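Side-chain contacts in putative uncharacterized protein (Pseudomonas phage 201phi2-1, PDB 3R4V), which is of unknown function but belongs to the tubulin-like proteins of bacteriophages and is seen here with guanosine-5'-diphosphate bound: residues N165-I168 with A169-R173; E214-R217 with K218-E221. All blocks are in the same frame, centred on the assembly; numbering follows the deposited sequence. Where two conformers were deposited one is given.

Contact 1: N165-I168 with A169-R173; sequences NDEI and AEKIR. With GDP (guanosine-5'-diphosphate), chain B.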
ATOM      1  N   ASN A 165       5.384  -5.884  -9.546  1.00 30.73           N
ATOM      2  CA  ASN A 165       6.299  -5.714  -8.416  1.00 31.68           C
ATOM      3  C   ASN A 165       7.468  -4.806  -8.797  1.00 27.88           C
ATOM      4  O   ASN A 165       7.905  -3.972  -8.003  1.00 28.05           O
ATOM      5  CB  ASN A 165       6.830  -7.063  -7.929  1.00 31.58           C
ATOM      6  CG  ASN A 165       5.783  -7.875  -7.188  1.00 27.98           C
ATOM      7  OD1 ASN A 165       4.655  -7.423  -6.979  1.00 30.04           O
ATOM      8  ND2 ASN A 165       6.155  -9.089  -6.786  1.00 30.56           N
ATOM      9  N   ASP A 166       7.977  -4.982 -10.016  1.00 28.14           N
ATOM     10  CA  ASP A 166       9.057  -4.133 -10.518  1.00 32.00           C
ATOM     11  C   ASP A 166       8.632  -2.664 -10.533  1.00 33.83           C
ATOM     12  O   ASP A 166       9.392  -1.784 -10.128  1.00 31.94           O
ATOM     13  CB  ASP A 166       9.505  -4.575 -11.923  1.00 39.11           C
ATOM     14  CG  ASP A 166      10.427  -5.788 -11.895  1.00 50.25           C
ATOM     15  OD1 ASP A 166      10.995  -6.086 -10.824  1.00 54.34           O
ATOM     16  OD2 ASP A 166      10.597  -6.438 -12.951  1.00 49.55           O
ATOM     17  N   GLU A 167       7.419  -2.403 -11.000  1.00 33.60           N
ATOM     18  CA  GLU A 167       6.917  -1.034 -11.059  1.00 31.44           C
ATOM     19  C   GLU A 167       6.815  -0.453  -9.656  1.00 30.20           C
ATOM     20  O   GLU A 167       7.141   0.708  -9.422  1.00 25.61           O
ATOM     21  CB  GLU A 167       5.542  -0.983 -11.725  1.00 33.51           C
ATOM     22  CG  GLU A 167       4.755   0.272 -11.363  1.00 39.31           C
ATOM     23  CD  GLU A 167       3.344   0.262 -11.913  1.00 49.30           C
ATOM     24  OE1 GLU A 167       2.446   0.853 -11.267  1.00 47.32           O
ATOM     25  OE2 GLU A 167       3.131  -0.330 -12.991  1.00 48.26           O
ATOM     26  N   ILE A 168       6.372  -1.264  -8.710  1.00 23.10           N
ATOM     27  CA  ILE A 168       6.203  -0.760  -7.357  1.00 19.50           C
ATOM     28  C   ILE A 168       7.563  -0.428  -6.757  1.00 25.14           C
ATOM     29  O   ILE A 168       7.745   0.619  -6.160  1.00 26.17           O
ATOM     30  CB  ILE A 168       5.444  -1.752  -6.458  1.00 22.09           C
ATOM     31  CG1 ILE A 168       3.982  -1.841  -6.913  1.00 28.41           C
ATOM     32  CG2 ILE A 168       5.521  -1.307  -4.997  1.00 19.16           C
ATOM     33  CD1 ILE A 168       3.149  -2.907  -6.180  1.00 30.67           C
ATOM     34  N   ALA A 169       8.533  -1.316  -6.928  1.00 22.07           N
ATOM     35  CA  ALA A 169       9.859  -1.056  -6.383  1.00 22.26           C
ATOM     36  C   ALA A 169      10.455   0.231  -6.961  1.00 24.54           C
ATOM     37  O   ALA A 169      11.114   0.989  -6.248  1.00 28.22           O
ATOM     38  CB  ALA A 169      10.797  -2.232  -6.629  1.00 25.75           C
ATOM     39  N   GLU A 170      10.226   0.480  -8.242  0.58 27.02           N
ATOM     40  CA  GLU A 170      10.786   1.686  -8.867  0.58 29.93           C
ATOM     41  C   GLU A 170      10.121   2.951  -8.332  0.58 27.02           C
ATOM     42  O   GLU A 170      10.766   3.997  -8.213  0.58 25.71           O
ATOM     43  CB  GLU A 170      10.701   1.621 -10.390  0.58 37.17           C
ATOM     44  CG  GLU A 170      11.744   0.705 -11.023  0.58 50.02           C
ATOM     45  CD  GLU A 170      13.167   1.208 -10.826  0.58 58.27           C
ATOM     46  OE1 GLU A 170      13.370   2.442 -10.815  0.58 60.59           O
ATOM     47  OE2 GLU A 170      14.080   0.371 -10.677  0.58 61.18           O
ATOM     48  N   LYS A 171       8.833   2.860  -8.006  1.00 22.22           N
ATOM     49  CA  LYS A 171       8.144   3.986  -7.382  1.00 21.88           C
ATOM     50  C   LYS A 171       8.623   4.209  -5.955  1.00 22.48           C
ATOM     51  O   LYS A 171       8.797   5.350  -5.526  1.00 26.08           O
ATOM     52  CB  LYS A 171       6.631   3.777  -7.384  1.00 25.23           C
ATOM     53  CG  LYS A 171       5.972   3.868  -8.750  1.00 34.92           C
ATOM     54  CD  LYS A 171       4.527   3.394  -8.617  1.00 40.42           C
ATOM     55  CE  LYS A 171       3.698   3.633  -9.858  1.00 47.39           C
ATOM     56  NZ  LYS A 171       2.296   3.161  -9.602  1.00 37.79           N
ATOM     57  N   ILE A 172       8.840   3.118  -5.218  1.00 20.33           N
ATOM     58  CA  ILE A 172       9.344   3.226  -3.860  1.00 19.05           C
ATOM     59  C   ILE A 172      10.697   3.933  -3.840  1.00 22.06           C
ATOM     60  O   ILE A 172      10.948   4.778  -2.990  1.00 22.94           O
ATOM     61  CB  ILE A 172       9.446   1.851  -3.185  1.00 21.14           C
ATOM     62  CG1 ILE A 172       8.032   1.315  -2.941  1.00 23.03           C
ATOM     63  CG2 ILE A 172      10.191   1.970  -1.865  1.00 24.18           C
ATOM     64  CD1 ILE A 172       7.988  -0.043  -2.285  1.00 27.36           C
ATOM     65  N   ARG A 173      11.568   3.579  -4.777  1.00 22.83           N
ATOM     66  CA  ARG A 173      12.849   4.264  -4.909  1.00 23.53           C
ATOM     67  C   ARG A 173      12.711   5.771  -5.145  1.00 26.21           C
ATOM     68  O   ARG A 173      13.539   6.551  -4.669  1.00 28.02           O
ATOM     69  CB  ARG A 173      13.667   3.645  -6.036  1.00 29.70           C
ATOM     70  CG  ARG A 173      14.011   2.193  -5.785  1.00 33.24           C
ATOM     71  CD  ARG A 173      15.130   1.749  -6.692  1.00 35.18           C
ATOM     72  NE  ARG A 173      15.471   0.349  -6.472  1.00 36.24           N
ATOM     73  CZ  ARG A 173      16.315  -0.092  -5.541  1.00 38.97           C
ATOM     74  NH1 ARG A 173      16.912   0.755  -4.708  1.00 36.22           N
ATOM     75  NH2 ARG A 173      16.551  -1.392  -5.435  1.00 35.98           N
TER
HETATM   76  PB  GDP B 400      -0.992 -12.433   2.143  1.00 24.95           P
HETATM   77  O1B GDP B 400       0.334 -13.111   2.397  1.00 20.27           O
HETATM   78  O2B GDP B 400      -0.865 -10.987   2.544  1.00 25.05           O
HETATM   79  O3B GDP B 400      -2.100 -13.138   2.917  1.00 22.68           O
HETATM   80  O3A GDP B 400      -1.378 -12.561   0.597  1.00 22.53           O
HETATM   81  PA  GDP B 400      -0.414 -12.266  -0.657  1.00 24.15           P
HETATM   82  O1A GDP B 400       0.714 -13.276  -0.790  1.00 25.96           O
HETATM   83  O2A GDP B 400       0.101 -10.855  -0.615  1.00 26.17           O
HETATM   84  O5' GDP B 400      -1.444 -12.480  -1.834  1.00 19.85           O
HETATM   85  C5' GDP B 400      -2.679 -11.746  -1.902  1.00 19.54           C
HETATM   86  C4' GDP B 400      -3.134 -11.612  -3.351  1.00 23.49           C
HETATM   87  O4' GDP B 400      -2.268 -10.702  -4.042  1.00 24.22           O
HETATM   88  C3' GDP B 400      -3.051 -12.913  -4.133  1.00 26.45           C
HETATM   89  O3' GDP B 400      -4.292 -13.609  -4.079  1.00 23.04           O
HETATM   90  C2' GDP B 400      -2.757 -12.447  -5.542  1.00 23.43           C
HETATM   91  O2' GDP B 400      -3.962 -12.051  -6.197  1.00 28.23           O
HETATM   92  C1' GDP B 400      -1.953 -11.179  -5.361  1.00 24.88           C
HETATM   93  N9  GDP B 400      -0.494 -11.417  -5.327  1.00 30.46           N
HETATM   94  C8  GDP B 400       0.166 -12.446  -4.744  1.00 26.88           C
HETATM   95  N7  GDP B 400       1.509 -12.296  -4.878  1.00 29.06           N
HETATM   96  C5  GDP B 400       1.726 -11.135  -5.535  1.00 29.28           C
HETATM   97  C6  GDP B 400       2.902 -10.362  -5.995  1.00 27.17           C
HETATM   98  O6  GDP B 400       4.059 -10.780  -5.790  1.00 32.05           O
HETATM   99  N1  GDP B 400       2.679  -9.202  -6.640  1.00 25.03           N
HETATM  100  C2  GDP B 400       1.433  -8.731  -6.872  1.00 25.30           C
HETATM  101  N2  GDP B 400       1.262  -7.549  -7.520  1.00 25.78           N
HETATM  102  N3  GDP B 400       0.317  -9.386  -6.474  1.00 23.60           N
HETATM  103  C4  GDP B 400       0.404 -10.563  -5.814  1.00 31.18           C
HETATM  104  O   HOH W   1      12.382  -2.380 -10.025  0.74 37.44           O
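Glu167 and Lys171, one helical turn apart, lie side by side and point the same way, and their ends join in a salt bridge. Lys171 starts with CB over the backbone oxygens of Ile168 and Glu167. Lys171 CG, anti to its own carbonyl carbon (chi1 -70°), rests 3.4 Å from Glu167 O, the same oxygen that accepts from Lys171 N. From there the chain runs extended: CD passes the Glu167 methylene CG, and Lys171 CE comes within 3.8 Å of Glu167 CG. Lys171 NZ then meets Glu167 OE1 at 2.8 Å, on the anti side of the carboxylate and 22° out of its plane. A second bond to Asn151 holds the ammonium, while Glu167 OE2 pairs with Arg159, so the carboxylate is shared between two cations. On the inner face of the helix Ile168 CG2 touches Ile172 CD1 at 3.9 Å, the two branched side chains crossing at a slant beside Phe116 of strand 113-119. At the N-terminal end of the segment, Asn165 turns its amide to the guanine edge. GDP N1 donates to Asn165 OD1 over 2.7 Å, and Asn165 ND2 donates to GDP O6 over 2.9 Å. This helix, 161-178, follows strand 148-154 and probably corresponds to the core helix H7 of tubulins. The paired bonds use both ends of the asparagine amide, one as acceptor and one as donor, which matches the N1-H and O6 pattern of guanine and is consistent with this helix contributing to recognition of the base.

Contact 2: E214-R217 with K218-E221; sequences ETTR and KDAE
Thr216 and Asp219 grip each other in both directions. Thr216 OG1 sits between its backbone N and carbonyl carbon (chi1 61°), where it accepts from Asp219 N at 3.0 Å and gives its own proton to Asp219 OD2 at 2.6 Å. That second bond reaches the oxygen from above the carboxylate plane, 58° out of it. Glu214 closes the other flank of Asp219: bent at chi2, it crosses the aspartate at about a right angle, with its OE1 only 3.4 Å from Asp219 CB. The two acids bring Glu214 OE1 and Asp219 OD2 to 4.3 Å, and a water donating to both, while accepting from Thr215 N, probably eases the repulsion. Thr216 is thus the N-cap of helix 217-221, the short helix that follows strand 208-214 in the C-terminal domain of this tubulin-like protein. Ala220 is buried on the close-packed side, Ala220 CB lying 3.5 Å from Thr216 O with His266 and Val268 of strand 264-270 beyond. On the solvent side, by contrast, the exposed Arg217 stretches out from CG to NE and passes obliquely across Glu221, its guanidinium plane standing nearly upright to the carboxylate. NE and NH2 both donate to the single oxygen Glu221 OE2, from the same face of the carboxylate and in the plane of the guanidinium. The NE bond is the shorter, 2.9 Å between Arg217 NE and Glu221 OE2, against 3.3 Å from Arg217 NH2. A water joins this pair, accepting from Arg217 NH2 and donating to Glu221 OE2, and Phe242 of a nearby loop lies against both side chains.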
ATOM      1  N   GLU A 214       4.671  11.177 -10.930  1.00 18.92           N
ATOM      2  CA  GLU A 214       4.737  11.443 -12.358  1.00 21.16           C
ATOM      3  C   GLU A 214       6.071  12.071 -12.689  1.00 30.08           C
ATOM      4  O   GLU A 214       6.668  12.742 -11.848  1.00 28.91           O
ATOM      5  CB  GLU A 214       3.620  12.410 -12.770  1.00 25.34           C
ATOM      6  CG  GLU A 214       2.241  11.993 -12.295  1.00 32.12           C
ATOM      7  CD  GLU A 214       1.789  10.691 -12.894  1.00 34.39           C
ATOM      8  OE1 GLU A 214       2.330  10.297 -13.954  1.00 30.54           O
ATOM      9  OE2 GLU A 214       0.901  10.047 -12.292  1.00 40.76           O
ATOM     10  N   THR A 215       6.533  11.864 -13.918  1.00 25.95           N
ATOM     11  CA  THR A 215       7.818  12.408 -14.325  1.00 26.40           C
ATOM     12  C   THR A 215       7.719  13.499 -15.383  1.00 26.68           C
ATOM     13  O   THR A 215       8.732  13.885 -15.970  1.00 31.63           O
ATOM     14  CB  THR A 215       8.747  11.303 -14.833  1.00 28.40           C
ATOM     15  OG1 THR A 215       8.091  10.595 -15.891  1.00 33.32           O
ATOM     16  CG2 THR A 215       9.082  10.345 -13.715  1.00 30.95           C
ATOM     17  N   THR A 216       6.508  13.998 -15.627  1.00 25.98           N
ATOM     18  CA  THR A 216       6.322  15.160 -16.504  1.00 25.48           C
ATOM     19  C   THR A 216       5.357  16.157 -15.879  1.00 27.64           C
ATOM     20  O   THR A 216       4.543  15.804 -15.023  1.00 31.42           O
ATOM     21  CB  THR A 216       5.724  14.799 -17.873  1.00 30.17           C
ATOM     22  OG1 THR A 216       4.435  14.202 -17.677  1.00 28.08           O
ATOM     23  CG2 THR A 216       6.635  13.844 -18.647  1.00 34.73           C
ATOM     24  N   ARG A 217       5.433  17.402 -16.328  1.00 28.08           N
ATOM     25  CA  ARG A 217       4.480  18.403 -15.873  1.00 27.02           C
ATOM     26  C   ARG A 217       3.088  18.011 -16.351  1.00 31.48           C
ATOM     27  O   ARG A 217       2.127  18.093 -15.601  1.00 33.43           O
ATOM     28  CB  ARG A 217       4.857  19.789 -16.386  1.00 34.83           C
ATOM     29  CG  ARG A 217       3.806  20.856 -16.135  1.00 39.99           C
ATOM     30  CD  ARG A 217       4.189  22.177 -16.795  1.00 51.99           C
ATOM     31  NE  ARG A 217       3.056  23.094 -16.852  1.00 60.23           N
ATOM     32  CZ  ARG A 217       3.125  24.337 -17.314  1.00 70.36           C
ATOM     33  NH1 ARG A 217       4.276  24.818 -17.762  1.00 72.39           N
ATOM     34  NH2 ARG A 217       2.039  25.099 -17.327  1.00 72.73           N
ATOM     35  N   LYS A 218       3.000  17.568 -17.603  1.00 28.12           N
ATOM     36  CA  LYS A 218       1.723  17.261 -18.248  1.00 33.41           C
ATOM     37  C   LYS A 218       0.931  16.195 -17.491  1.00 32.59           C
ATOM     38  O   LYS A 218      -0.261  16.363 -17.245  1.00 35.63           O
ATOM     39  CB  LYS A 218       1.958  16.787 -19.685  1.00 36.89           C
ATOM     40  CG  LYS A 218       0.755  16.916 -20.606  1.00 51.61           C
ATOM     41  CD  LYS A 218       0.595  18.346 -21.099  1.00 66.71           C
ATOM     42  CE  LYS A 218      -0.509  18.455 -22.141  1.00 79.36           C
ATOM     43  NZ  LYS A 218      -1.841  18.070 -21.592  1.00 84.44           N
ATOM     44  N   ASP A 219       1.601  15.100 -17.144  1.00 27.38           N
ATOM     45  CA  ASP A 219       0.984  14.012 -16.400  1.00 29.11           C
ATOM     46  C   ASP A 219       0.559  14.478 -15.012  1.00 30.86           C
ATOM     47  O   ASP A 219      -0.491  14.079 -14.509  1.00 30.69           O
ATOM     48  CB  ASP A 219       1.963  12.833 -16.247  1.00 33.02           C
ATOM     49  CG  ASP A 219       2.252  12.119 -17.563  1.00 40.50           C
ATOM     50  OD1 ASP A 219       1.298  11.898 -18.336  1.00 38.89           O
ATOM     51  OD2 ASP A 219       3.434  11.771 -17.818  1.00 35.73           O
ATOM     52  N   ALA A 220       1.391  15.300 -14.379  1.00 25.59           N
ATOM     53  CA  ALA A 220       1.094  15.751 -13.023  1.00 25.85           C
ATOM     54  C   ALA A 220      -0.096  16.707 -13.029  1.00 33.66           C
ATOM     55  O   ALA A 220      -0.946  16.641 -12.134  1.00 27.57           O
ATOM     56  CB  ALA A 220       2.314  16.406 -12.382  1.00 23.40           C
ATOM     57  N   GLU A 221      -0.160  17.578 -14.043  1.00 28.57           N
ATOM     58  CA  GLU A 221      -1.278  18.516 -14.202  1.00 27.75           C
ATOM     59  C   GLU A 221      -2.582  17.792 -14.454  1.00 28.13           C
ATOM     60  O   GLU A 221      -3.650  18.320 -14.181  1.00 34.35           O
ATOM     61  CB  GLU A 221      -1.072  19.466 -15.385  1.00 28.29           C
ATOM     62  CG  GLU A 221       0.043  20.461 -15.240  1.00 39.78           C
ATOM     63  CD  GLU A 221       0.115  21.397 -16.436  1.00 48.90           C
ATOM     64  OE1 GLU A 221       0.034  20.909 -17.590  1.00 42.48           O
ATOM     65  OE2 GLU A 221       0.242  22.620 -16.216  1.00 54.54           O
TER
HETATM   66  O   HOH W   2       4.622  10.514 -15.544  0.96 26.70           O
HETATM   67  O   HOH W   3      -0.767  24.399 -17.888  1.00 61.38           O

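How the contacts relate
Along the chain from the N terminus the two contacts stand in series, neither nested nor crossed. Contact 1 is met first, within helix 161-178 after strand 148-154; it spans about two turns of that helix, closes no loop, and ties the guanine site to strands 113-119 and 148-154. The chain then continues through helix 188-195 and strand 208-214 before contact 2 closes the turn into helix 217-221, beside strand 264-270. Both therefore flank one mixed sheet, contact 1 with its parallel strands and contact 2 near the junction with the antiparallel ones. Their centres lie 18 Å apart, and the nearest atoms stay about 7 Å from each other without touching.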